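Local coordinates for protein adenylate isopentenyltransferase (Humulus lupulus, PDB 3A8T) that catalyses the transfer of the isopentenyl group of dimethylallyl diphosphate to ATP, ADP or AMP, a step of cytokinin biosynthesis, at residues D72-Q75 with V76-G79; G108-P112 with A113-S117; K230-G233 with V234-D238; P90-G94 with V95-L99. One frame throughout, in Å; residues are numbered along the deposited sequence.

In the fold
The four contacts are local turns and helix starts, and two of them close directly on ATP. Contact 1 brings Asp72, Lys73 and Met74 to the nucleotide, and contact 3 meets it at the base and ribose, their centres about 14 Å apart; Lys73 NZ and Lys230 NZ, 3.2 Å from each other, lie on the phosphate and ribose side. Contact 2, about 12 Å from contact 1 between centres, joins it through a probable hydrogen bond of 3.0 Å from Leu110 N to Tyr77 OH. Contact 4 lies farther from ATP, its Arg92 side chain about 12 Å away; Leu99 O touches Val76 CG1 of contact 1, and its side chain packs on Phe115 of contact 2.

Contact 1 (D72-Q75 with V76-G79); sequences DKMQ and VYKG. With ATP (adenosine-5'-triphosphate), chain B.
Lys73 O has two carbon neighbours from the residues that follow, Val76 CG2 at 3.1 Å and the Tyr77 ring, whose CE2 lies 3.2 Å off and approaches it obliquely. At the head of the turn, Asp72 OD1 takes two backbone N-H groups from opposite faces of its carboxylate, Met74 N at 2.9 Å and Gln75 N at 3.0 Å, which fixes the rotation of the group. With CG anti to the backbone N (chi1 175°), OD2 is left to accept an N-H of the adenine N6 of ATP in an almost straight bond of 3.3 Å. Met74 lays CG over the face of the base, 3.6 Å from ATP C4, while the extended Lys73 carries NZ to the gamma phosphate oxygen O2G. Val76 CG2 sits over the centre of one face of the Tyr77 ring, and Met74 CE touches CE2 at 4.2 Å. The tyrosine hydroxyl reaches away to Leu110 N, so an aromatic with a polar tip suits the place. A type I beta turn, closed by Tyr77 N to Met74 O at 3.2 Å, leads the chain on from Met74, while the Asx turn at Asp72 sets residues 72-74 against the nucleotide in the ATP pocket of this P-loop-type transferase.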
loop_
_atom_site.group_PDB
_atom_site.type_symbol
_atom_site.label_atom_id
_atom_site.label_comp_id
_atom_site.label_asym_id
_atom_site.label_seq_id
_atom_site.Cartn_x
_atom_site.Cartn_y
_atom_site.Cartn_z
ATOM N N ASP A 72 -4.862 -0.456 3.279
ATOM C CA ASP A 72 -4.167 -1.365 2.367
ATOM C C ASP A 72 -4.413 -2.783 2.956
ATOM O O ASP A 72 -4.103 -3.074 4.102
ATOM C CB ASP A 72 -2.708 -0.967 2.326
ATOM C CG ASP A 72 -1.874 -1.906 1.526
ATOM O OD1 ASP A 72 -1.844 -3.108 1.854
ATOM O OD2 ASP A 72 -1.229 -1.440 0.570
ATOM N N LYS A 73 -5.037 -3.653 2.189
ATOM C CA LYS A 73 -5.376 -4.963 2.718
ATOM C C LYS A 73 -4.238 -5.954 3.033
ATOM O O LYS A 73 -4.464 -6.922 3.757
ATOM C CB LYS A 73 -6.463 -5.623 1.835
ATOM C CG LYS A 73 -5.995 -6.187 0.517
ATOM C CD LYS A 73 -7.177 -6.874 -0.197
ATOM C CE LYS A 73 -6.688 -7.858 -1.274
ATOM N NZ LYS A 73 -7.763 -8.548 -1.985
ATOM N N MET A 74 -3.032 -5.722 2.508
ATOM C CA MET A 74 -1.911 -6.592 2.842
ATOM C C MET A 74 -1.254 -6.051 4.126
ATOM O O MET A 74 -0.799 -6.810 4.987
ATOM C CB MET A 74 -0.883 -6.642 1.693
ATOM C CG MET A 74 -1.315 -7.500 0.488
ATOM S SD MET A 74 -1.678 -9.246 1.031
ATOM C CE MET A 74 -3.418 -9.240 0.896
ATOM N N GLN A 75 -1.232 -4.725 4.258
ATOM C CA GLN A 75 -0.617 -4.056 5.382
ATOM C C GLN A 75 -1.318 -4.228 6.708
ATOM O O GLN A 75 -0.798 -3.772 7.730
ATOM C CB GLN A 75 -0.462 -2.560 5.075
ATOM C CG GLN A 75 0.582 -2.298 4.016
ATOM C CD GLN A 75 0.979 -0.865 3.889
ATOM O OE1 GLN A 75 0.550 -0.016 4.646
ATOM N NE2 GLN A 75 1.813 -0.587 2.936
ATOM N N VAL A 76 -2.480 -4.880 6.695
ATOM C CA VAL A 76 -3.223 -5.050 7.919
ATOM C C VAL A 76 -2.596 -6.184 8.702
ATOM O O VAL A 76 -2.772 -6.256 9.892
ATOM C CB VAL A 76 -4.778 -5.382 7.698
ATOM C CG1 VAL A 76 -5.471 -4.228 7.042
ATOM C CG2 VAL A 76 -4.992 -6.664 6.825
ATOM N N TYR A 77 -1.843 -7.048 8.036
ATOM C CA TYR A 77 -1.262 -8.203 8.688
ATOM C C TYR A 77 0.072 -7.910 9.281
ATOM O O TYR A 77 0.809 -7.133 8.713
ATOM C CB TYR A 77 -1.080 -9.333 7.693
ATOM C CG TYR A 77 -2.356 -9.755 6.995
ATOM C CD1 TYR A 77 -3.364 -10.417 7.682
ATOM C CD2 TYR A 77 -2.568 -9.448 5.657
ATOM C CE1 TYR A 77 -4.550 -10.756 7.048
ATOM C CE2 TYR A 77 -3.747 -9.785 5.013
ATOM C CZ TYR A 77 -4.728 -10.433 5.710
ATOM O OH TYR A 77 -5.894 -10.750 5.097
ATOM N N LYS A 78 0.383 -8.524 10.429
ATOM C CA LYS A 78 1.692 -8.369 11.065
ATOM C C LYS A 78 2.593 -9.201 10.158
ATOM O O LYS A 78 2.220 -10.299 9.738
ATOM C CB LYS A 78 1.705 -8.992 12.465
ATOM C CG LYS A 78 0.433 -8.765 13.284
ATOM C CD LYS A 78 0.379 -9.686 14.485
ATOM C CE LYS A 78 0.557 -11.155 14.028
ATOM N NZ LYS A 78 1.158 -12.144 15.031
ATOM N N GLY A 79 3.772 -8.720 9.832
ATOM C CA GLY A 79 4.614 -9.542 8.979
ATOM C C GLY A 79 4.989 -8.882 7.664
ATOM O O GLY A 79 4.285 -7.948 7.199
HETATM P PG ATP B . -8.795 -7.062 -5.424
HETATM O O1G ATP B . -10.066 -7.175 -4.642
HETATM O O2G ATP B . -7.910 -8.395 -5.115
HETATM O O3G ATP B . -9.107 -7.012 -7.007
HETATM P PB ATP B . -8.468 -4.840 -3.829
HETATM O O1B ATP B . -9.322 -3.763 -4.228
HETATM O O2B ATP B . -9.269 -5.769 -2.877
HETATM O O3B ATP B . -7.943 -5.669 -5.089
HETATM P PA ATP B . -5.765 -4.048 -3.690
HETATM O O1A ATP B . -5.793 -3.551 -5.057
HETATM O O2A ATP B . -4.943 -2.953 -2.816
HETATM O O3A ATP B . -7.242 -4.206 -2.971
HETATM O "O5'" ATP B . -4.885 -5.407 -3.536
HETATM C "C5'" ATP B . -5.091 -6.331 -4.568
HETATM C "C4'" ATP B . -3.870 -7.230 -4.595
HETATM O "O4'" ATP B . -2.709 -6.422 -4.827
HETATM C "C3'" ATP B . -3.574 -7.959 -3.261
HETATM O "O3'" ATP B . -4.288 -9.190 -3.186
HETATM C "C2'" ATP B . -2.047 -8.136 -3.318
HETATM O "O2'" ATP B . -1.721 -9.286 -4.019
HETATM C "C1'" ATP B . -1.546 -6.913 -4.051
HETATM N N9 ATP B . -1.080 -5.877 -3.088
HETATM C C8 ATP B . -1.813 -4.789 -2.616
HETATM N N7 ATP B . -1.133 -4.135 -1.697
HETATM C C5 ATP B . 0.073 -4.742 -1.515
HETATM C C6 ATP B . 1.237 -4.533 -0.673
HETATM N N6 ATP B . 1.314 -3.508 0.236
HETATM N N1 ATP B . 2.271 -5.390 -0.800
HETATM C C2 ATP B . 2.240 -6.396 -1.664
HETATM N N3 ATP B . 1.193 -6.635 -2.457
HETATM C C4 ATP B . 0.113 -5.869 -2.426
#

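Contact 2 (G108-P112 with A113-S117); sequences GELTP and ADFRS
Thr111 O accepts Phe115 N at 2.9 Å, and Pro112 O takes Arg116 N one residue on, opening the regular bonding of helix 112-128. Thr111 stands at the N-cap, and with Asp114 it forms a capping box. Asp114 OD2 receives Thr111 N at 2.6 Å, on its anti side and 32° out of the carboxylate plane; the N-H of Asp114 goes in return to Thr111 OG1, although the place of that oxygen is less sure. The aspartate can fold back because its CG stands beside the backbone N and anti to the carbonyl carbon (chi1 -62°). An alanine here would remove the carboxylate and is likely to leave Thr111 N without its acceptor and the first turn less firmly closed. Leu110 runs past Asp114 in the opposite direction, its CD1 3.3 Å from Asp114 CB, and its CD2 meets Phe115 CB at 4.2 Å, near the plane of the phenylalanine ring at its edge. Pro112, whose ring fixes phi, suits a first helical turn where its nitrogen needs no acceptor. Phe115 stacks on Phe142 of helix 140-147. Since a helix start carries partial positive charge, the carboxylate of Asp114 is probably stabilised there as an anion.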
loop_
_atom_site.group_PDB
_atom_site.type_symbol
_atom_site.label_atom_id
_atom_site.label_comp_id
_atom_site.label_asym_id
_atom_site.label_seq_id
_atom_site.Cartn_x
_atom_site.Cartn_y
_atom_site.Cartn_z
ATOM N N GLY A 108 -6.219 -16.345 8.989
ATOM C CA GLY A 108 -6.909 -16.227 7.709
ATOM C C GLY A 108 -7.058 -14.811 7.146
ATOM O O GLY A 108 -6.467 -13.842 7.610
ATOM N N GLU A 109 -7.892 -14.678 6.139
ATOM C CA GLU A 109 -8.055 -13.389 5.539
ATOM C C GLU A 109 -8.929 -12.423 6.359
ATOM O O GLU A 109 -9.889 -12.816 7.000
ATOM C CB GLU A 109 -8.617 -13.574 4.129
ATOM C CG GLU A 109 -8.228 -12.449 3.194
ATOM C CD GLU A 109 -8.357 -12.805 1.705
ATOM O OE1 GLU A 109 -7.574 -13.647 1.184
ATOM O OE2 GLU A 109 -9.266 -12.217 1.055
ATOM N N LEU A 110 -8.546 -11.155 6.355
ATOM C CA LEU A 110 -9.333 -10.130 7.017
ATOM C C LEU A 110 -10.264 -9.749 5.915
ATOM O O LEU A 110 -9.853 -9.072 4.996
ATOM C CB LEU A 110 -8.521 -8.878 7.351
ATOM C CG LEU A 110 -9.457 -7.892 8.081
ATOM C CD1 LEU A 110 -9.728 -8.483 9.472
ATOM C CD2 LEU A 110 -8.889 -6.476 8.199
ATOM N N THR A 111 -11.510 -10.183 5.986
ATOM C CA THR A 111 -12.452 -9.849 4.931
ATOM C C THR A 111 -12.817 -8.378 4.951
ATOM O O THR A 111 -12.605 -7.697 5.926
ATOM C CB THR A 111 -13.753 -10.590 5.099
ATOM O OG1 THR A 111 -14.447 -10.027 6.243
ATOM C CG2 THR A 111 -13.500 -12.133 5.258
ATOM N N PRO A 112 -13.380 -7.881 3.848
ATOM C CA PRO A 112 -13.803 -6.485 3.705
ATOM C C PRO A 112 -14.876 -6.137 4.737
ATOM O O PRO A 112 -15.012 -4.977 5.165
ATOM C CB PRO A 112 -14.327 -6.441 2.289
ATOM C CG PRO A 112 -13.488 -7.496 1.625
ATOM C CD PRO A 112 -13.501 -8.592 2.572
ATOM N N ALA A 113 -15.630 -7.152 5.141
ATOM C CA ALA A 113 -16.659 -6.949 6.162
ATOM C C ALA A 113 -15.989 -6.829 7.540
ATOM O O ALA A 113 -16.425 -6.052 8.363
ATOM C CB ALA A 113 -17.633 -8.090 6.138
ATOM N N ASP A 114 -14.931 -7.610 7.771
ATOM C CA ASP A 114 -14.173 -7.554 9.014
ATOM C C ASP A 114 -13.595 -6.146 9.106
ATOM O O ASP A 114 -13.612 -5.506 10.182
ATOM C CB ASP A 114 -12.998 -8.539 8.998
ATOM C CG ASP A 114 -13.438 -10.000 8.861
ATOM O OD1 ASP A 114 -14.500 -10.306 9.431
ATOM O OD2 ASP A 114 -12.718 -10.832 8.222
ATOM N N PHE A 115 -13.082 -5.673 7.975
ATOM C CA PHE A 115 -12.482 -4.357 7.903
ATOM C C PHE A 115 -13.454 -3.212 8.231
ATOM O O PHE A 115 -13.122 -2.296 8.985
ATOM C CB PHE A 115 -11.896 -4.114 6.514
ATOM C CG PHE A 115 -11.193 -2.794 6.397
ATOM C CD1 PHE A 115 -9.997 -2.576 7.082
ATOM C CD2 PHE A 115 -11.762 -1.756 5.689
ATOM C CE1 PHE A 115 -9.390 -1.339 7.065
ATOM C CE2 PHE A 115 -11.189 -0.528 5.657
ATOM C CZ PHE A 115 -9.995 -0.291 6.345
ATOM N N ARG A 116 -14.624 -3.253 7.614
ATOM C CA ARG A 116 -15.668 -2.258 7.850
ATOM C C ARG A 116 -15.931 -2.152 9.352
ATOM O O ARG A 116 -16.022 -1.056 9.912
ATOM C CB ARG A 116 -16.952 -2.661 7.103
ATOM C CG ARG A 116 -18.205 -1.918 7.501
ATOM C CD ARG A 116 -19.415 -2.394 6.695
ATOM N NE ARG A 116 -20.578 -1.530 6.947
ATOM C CZ ARG A 116 -20.826 -0.350 6.360
ATOM N NH1 ARG A 116 -20.004 0.156 5.431
ATOM N NH2 ARG A 116 -21.878 0.355 6.748
ATOM N N SER A 117 -16.014 -3.296 10.005
ATOM C CA SER A 117 -16.268 -3.313 11.425
ATOM C C SER A 117 -15.114 -2.691 12.256
ATOM O O SER A 117 -15.314 -1.739 13.045
ATOM C CB SER A 117 -16.529 -4.737 11.836
ATOM O OG SER A 117 -16.279 -4.884 13.198
#

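Contact 3 (K230-G233 with V234-D238); sequences KAIG and VPEFD. With ATP (adenosine-5'-triphosphate), chain B.
Glu236 bends back at chi2 (82°) to put OE1 2.6 Å from Gly233 N, and this is the tight heart of the contact. The N-H comes from above the carboxylate plane, 49° out of it, while OE2 lies 3.2 Å from Ile232 CG2 and is also hydrogen-bonded to Asn274 ND2. Glycine fits at this N-cap because its phi of 116° would drive a side chain into the preceding carbonyl. Val234 N to Ala231 O and Phe237 N to Gly233 O, both 3.1 Å, tie the loop to the first turn. A glutamine in place of Glu236 would lose the negative charge facing the first turn and is likely to hold Gly233 N less strongly. Packing is lighter where Ala231 CB meets Val234 CG2 at 4.0 Å. Ile232 and Pro235 are partly exposed, Pro235 touching mainly through CD, 3.3 Å from Ala231 O. On the nucleotide side, Ile232 N gives a nearly straight bond of 2.9 Å to ATP N3, and Lys230 O accepts the ribose O2' at 2.7 Å. The small Ala231 leaves room for the base, its CA close to N3. Helix 234-243 starts here, packing on helix 257-289 through Glu236 and Phe237, while Ile232 of the loop before it touches Thr275 of that helix; Val234 and Phe237 lie against helix 203-210, the Phe237 ring meeting Phe204 edge to face.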
loop_
_atom_site.group_PDB
_atom_site.type_symbol
_atom_site.label_atom_id
_atom_site.label_comp_id
_atom_site.label_asym_id
_atom_site.label_seq_id
_atom_site.Cartn_x
_atom_site.Cartn_y
_atom_site.Cartn_z
ATOM N N LYS A 230 -0.947 -13.470 -0.416
ATOM C CA LYS A 230 -1.266 -12.841 -1.695
ATOM C C LYS A 230 -0.292 -11.691 -2.062
ATOM O O LYS A 230 -0.220 -11.325 -3.223
ATOM C CB LYS A 230 -2.654 -12.204 -1.676
ATOM C CG LYS A 230 -3.790 -13.175 -1.489
ATOM C CD LYS A 230 -5.098 -12.414 -1.461
ATOM C CE LYS A 230 -5.726 -12.425 -2.826
ATOM N NZ LYS A 230 -6.897 -11.503 -2.865
ATOM N N ALA A 231 0.419 -11.128 -1.082
ATOM C CA ALA A 231 1.339 -10.001 -1.256
ATOM C C ALA A 231 2.250 -10.147 -2.443
ATOM O O ALA A 231 2.799 -11.220 -2.633
ATOM C CB ALA A 231 2.161 -9.838 0.014
ATOM N N ILE A 232 2.422 -9.099 -3.264
ATOM C CA ILE A 232 3.319 -9.251 -4.425
ATOM C C ILE A 232 4.722 -9.542 -3.862
ATOM O O ILE A 232 5.178 -8.878 -2.923
ATOM C CB ILE A 232 3.423 -7.983 -5.344
ATOM C CG1 ILE A 232 2.069 -7.560 -5.895
ATOM C CG2 ILE A 232 4.295 -8.294 -6.519
ATOM C CD1 ILE A 232 1.417 -8.567 -6.626
ATOM N N GLY A 233 5.382 -10.557 -4.424
ATOM C CA GLY A 233 6.696 -10.954 -3.939
ATOM C C GLY A 233 6.653 -12.350 -3.372
ATOM O O GLY A 233 7.560 -13.182 -3.575
ATOM N N VAL A 234 5.560 -12.673 -2.698
ATOM C CA VAL A 234 5.542 -14.007 -2.138
ATOM C C VAL A 234 5.438 -15.140 -3.150
ATOM O O VAL A 234 6.179 -16.078 -3.091
ATOM C CB VAL A 234 4.415 -14.200 -1.151
ATOM C CG1 VAL A 234 4.542 -15.559 -0.563
ATOM C CG2 VAL A 234 4.437 -13.110 -0.081
ATOM N N PRO A 235 4.457 -15.070 -4.056
ATOM C CA PRO A 235 4.276 -16.130 -5.077
ATOM C C PRO A 235 5.475 -16.217 -6.019
ATOM O O PRO A 235 5.890 -17.323 -6.377
ATOM C CB PRO A 235 2.993 -15.720 -5.831
ATOM C CG PRO A 235 2.417 -14.460 -5.037
ATOM C CD PRO A 235 3.626 -13.876 -4.332
ATOM N N GLU A 236 6.053 -15.045 -6.344
ATOM C CA GLU A 236 7.200 -14.931 -7.257
ATOM C C GLU A 236 8.412 -15.635 -6.673
ATOM O O GLU A 236 9.036 -16.468 -7.350
ATOM C CB GLU A 236 7.538 -13.462 -7.590
ATOM C CG GLU A 236 6.445 -12.681 -8.270
ATOM C CD GLU A 236 5.386 -12.121 -7.305
ATOM O OE1 GLU A 236 5.273 -12.546 -6.114
ATOM O OE2 GLU A 236 4.650 -11.220 -7.744
ATOM N N PHE A 237 8.743 -15.330 -5.424
ATOM C CA PHE A 237 9.877 -16.028 -4.855
ATOM C C PHE A 237 9.623 -17.462 -4.520
ATOM O O PHE A 237 10.563 -18.237 -4.501
ATOM C CB PHE A 237 10.509 -15.245 -3.694
ATOM C CG PHE A 237 11.615 -14.318 -4.179
ATOM C CD1 PHE A 237 12.803 -14.862 -4.730
ATOM C CD2 PHE A 237 11.418 -12.918 -4.264
ATOM C CE1 PHE A 237 13.754 -14.031 -5.360
ATOM C CE2 PHE A 237 12.360 -12.094 -4.885
ATOM C CZ PHE A 237 13.527 -12.646 -5.438
ATOM N N ASP A 238 8.372 -17.839 -4.258
ATOM C CA ASP A 238 8.063 -19.266 -3.995
ATOM C C ASP A 238 8.490 -20.083 -5.240
ATOM O O ASP A 238 9.017 -21.203 -5.144
ATOM C CB ASP A 238 6.566 -19.498 -3.713
ATOM C CG ASP A 238 6.149 -19.038 -2.309
ATOM O OD1 ASP A 238 7.044 -18.770 -1.467
ATOM O OD2 ASP A 238 4.929 -18.939 -2.029
HETATM P PG ATP B . -8.795 -7.062 -5.424
HETATM O O1G ATP B . -10.066 -7.175 -4.642
HETATM O O2G ATP B . -7.910 -8.395 -5.115
HETATM O O3G ATP B . -9.107 -7.012 -7.007
HETATM P PB ATP B . -8.468 -4.840 -3.829
HETATM O O1B ATP B . -9.322 -3.763 -4.228
HETATM O O2B ATP B . -9.269 -5.769 -2.877
HETATM O O3B ATP B . -7.943 -5.669 -5.089
HETATM P PA ATP B . -5.765 -4.048 -3.690
HETATM O O1A ATP B . -5.793 -3.551 -5.057
HETATM O O2A ATP B . -4.943 -2.953 -2.816
HETATM O O3A ATP B . -7.242 -4.206 -2.971
HETATM O "O5'" ATP B . -4.885 -5.407 -3.536
HETATM C "C5'" ATP B . -5.091 -6.331 -4.568
HETATM C "C4'" ATP B . -3.870 -7.230 -4.595
HETATM O "O4'" ATP B . -2.709 -6.422 -4.827
HETATM C "C3'" ATP B . -3.574 -7.959 -3.261
HETATM O "O3'" ATP B . -4.288 -9.190 -3.186
HETATM C "C2'" ATP B . -2.047 -8.136 -3.318
HETATM O "O2'" ATP B . -1.721 -9.286 -4.019
HETATM C "C1'" ATP B . -1.546 -6.913 -4.051
HETATM N N9 ATP B . -1.080 -5.877 -3.088
HETATM C C8 ATP B . -1.813 -4.789 -2.616
HETATM N N7 ATP B . -1.133 -4.135 -1.697
HETATM C C5 ATP B . 0.073 -4.742 -1.515
HETATM C C6 ATP B . 1.237 -4.533 -0.673
HETATM N N6 ATP B . 1.314 -3.508 0.236
HETATM N N1 ATP B . 2.271 -5.390 -0.800
HETATM C C2 ATP B . 2.240 -6.396 -1.664
HETATM N N3 ATP B . 1.193 -6.635 -2.457
HETATM C C4 ATP B . 0.113 -5.869 -2.426
#

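Contact 4 (P90-G94 with V95-L99); sequences PDRGG and VPHHL
Arg92 O accepts Val95 N at 2.8 Å, the bond that closes a type I' beta turn. Gly93 and Gly94 occupy the two central positions, both with positive phi, which glycine takes without strain from a side chain. Val95 CG2 lies 3.0 Å from Arg92 O, and the side chain packs on Ala61 of helix 53-61. The turn brings the arginine over His97. Its CD lies above one face of the imidazole, 3.5 Å from the ring centroid and 13° off the normal, a CH-pi contact made by the aliphatic part of the chain. The chain is extended from CG to NE, CG being anti to the carbonyl carbon (chi1 -55°), and the guanidinium passes beyond the ring, its plane 39° from that of the imidazole. There NH2 bonds to Ile87 O, so the charged end has a partner of its own while the methylenes cover the ring. The turn delivers the chain into strand 97-98, an outermost strand of the parallel sheet, which pairs with strand 66-70 through Pro96 and His98, while His97 packs on Val68 of that strand and Ile58 of helix 53-61.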
loop_
_atom_site.group_PDB
_atom_site.type_symbol
_atom_site.label_atom_id
_atom_site.label_comp_id
_atom_site.label_asym_id
_atom_site.label_seq_id
_atom_site.Cartn_x
_atom_site.Cartn_y
_atom_site.Cartn_z
ATOM N N PRO A 90 9.807 4.993 12.538
ATOM C CA PRO A 90 10.474 6.292 12.702
ATOM C C PRO A 90 9.846 7.341 11.802
ATOM O O PRO A 90 9.700 8.495 12.170
ATOM C CB PRO A 90 11.917 5.983 12.304
ATOM C CG PRO A 90 12.087 4.582 12.810
ATOM C CD PRO A 90 10.787 3.900 12.448
ATOM N N ASP A 91 9.444 6.922 10.614
ATOM C CA ASP A 91 8.808 7.829 9.669
ATOM C C ASP A 91 7.346 8.156 9.890
ATOM O O ASP A 91 6.796 8.878 9.103
ATOM C CB ASP A 91 8.980 7.323 8.235
ATOM C CG ASP A 91 10.431 7.344 7.787
ATOM O OD1 ASP A 91 11.273 8.113 8.361
ATOM O OD2 ASP A 91 10.749 6.592 6.840
ATOM N N ARG A 92 6.696 7.608 10.908
ATOM C CA ARG A 92 5.312 7.960 11.177
ATOM C C ARG A 92 5.213 9.233 12.019
ATOM O O ARG A 92 4.119 9.730 12.277
ATOM C CB ARG A 92 4.578 6.814 11.854
ATOM C CG ARG A 92 4.673 5.544 11.084
ATOM C CD ARG A 92 3.836 4.406 11.697
ATOM N NE ARG A 92 4.196 3.185 10.976
ATOM C CZ ARG A 92 3.996 1.931 11.367
ATOM N NH1 ARG A 92 3.388 1.638 12.516
ATOM N NH2 ARG A 92 4.490 0.976 10.605
ATOM N N GLY A 93 6.364 9.758 12.458
ATOM C CA GLY A 93 6.402 11.016 13.202
ATOM C C GLY A 93 5.605 11.060 14.485
ATOM O O GLY A 93 5.197 12.099 14.947
ATOM N N GLY A 94 5.380 9.906 15.063
ATOM C CA GLY A 94 4.657 9.877 16.300
ATOM C C GLY A 94 3.198 9.868 15.997
ATOM O O GLY A 94 2.388 9.958 16.904
ATOM N N VAL A 95 2.826 9.781 14.732
ATOM C CA VAL A 95 1.372 9.742 14.460
ATOM C C VAL A 95 0.769 8.395 14.842
ATOM O O VAL A 95 1.364 7.360 14.595
ATOM C CB VAL A 95 1.086 10.008 12.981
ATOM C CG1 VAL A 95 -0.370 9.866 12.675
ATOM C CG2 VAL A 95 1.588 11.384 12.640
ATOM N N PRO A 96 -0.421 8.385 15.456
ATOM C CA PRO A 96 -1.005 7.064 15.816
ATOM C C PRO A 96 -1.598 6.320 14.609
ATOM O O PRO A 96 -2.320 6.891 13.831
ATOM C CB PRO A 96 -2.071 7.427 16.846
ATOM C CG PRO A 96 -1.579 8.844 17.378
ATOM C CD PRO A 96 -1.176 9.478 16.092
ATOM N N HIS A 97 -1.259 5.061 14.420
ATOM C CA HIS A 97 -1.810 4.317 13.284
ATOM C C HIS A 97 -2.676 3.182 13.753
ATOM O O HIS A 97 -2.400 2.602 14.794
ATOM C CB HIS A 97 -0.703 3.725 12.369
ATOM C CG HIS A 97 0.060 4.763 11.621
ATOM N ND1 HIS A 97 0.180 4.756 10.248
ATOM C CD2 HIS A 97 0.677 5.890 12.045
ATOM C CE1 HIS A 97 0.839 5.836 9.861
ATOM N NE2 HIS A 97 1.148 6.540 10.929
ATOM N N HIS A 98 -3.706 2.865 12.963
ATOM C CA HIS A 98 -4.637 1.782 13.236
ATOM C C HIS A 98 -4.773 0.838 12.033
ATOM O O HIS A 98 -4.604 1.237 10.898
ATOM C CB HIS A 98 -5.988 2.376 13.581
ATOM C CG HIS A 98 -5.907 3.475 14.591
ATOM N ND1 HIS A 98 -6.018 3.254 15.949
ATOM C CD2 HIS A 98 -5.698 4.804 14.442
ATOM C CE1 HIS A 98 -5.886 4.398 16.590
ATOM N NE2 HIS A 98 -5.693 5.355 15.699
ATOM N N LEU A 99 -5.086 -0.421 12.305
ATOM C CA LEU A 99 -5.269 -1.409 11.269
ATOM C C LEU A 99 -3.982 -1.561 10.477
ATOM O O LEU A 99 -3.990 -1.838 9.275
ATOM C CB LEU A 99 -6.424 -1.003 10.356
ATOM C CG LEU A 99 -7.897 -1.005 10.796
ATOM C CD1 LEU A 99 -8.596 -2.039 10.021
ATOM C CD2 LEU A 99 -8.074 -1.251 12.270
#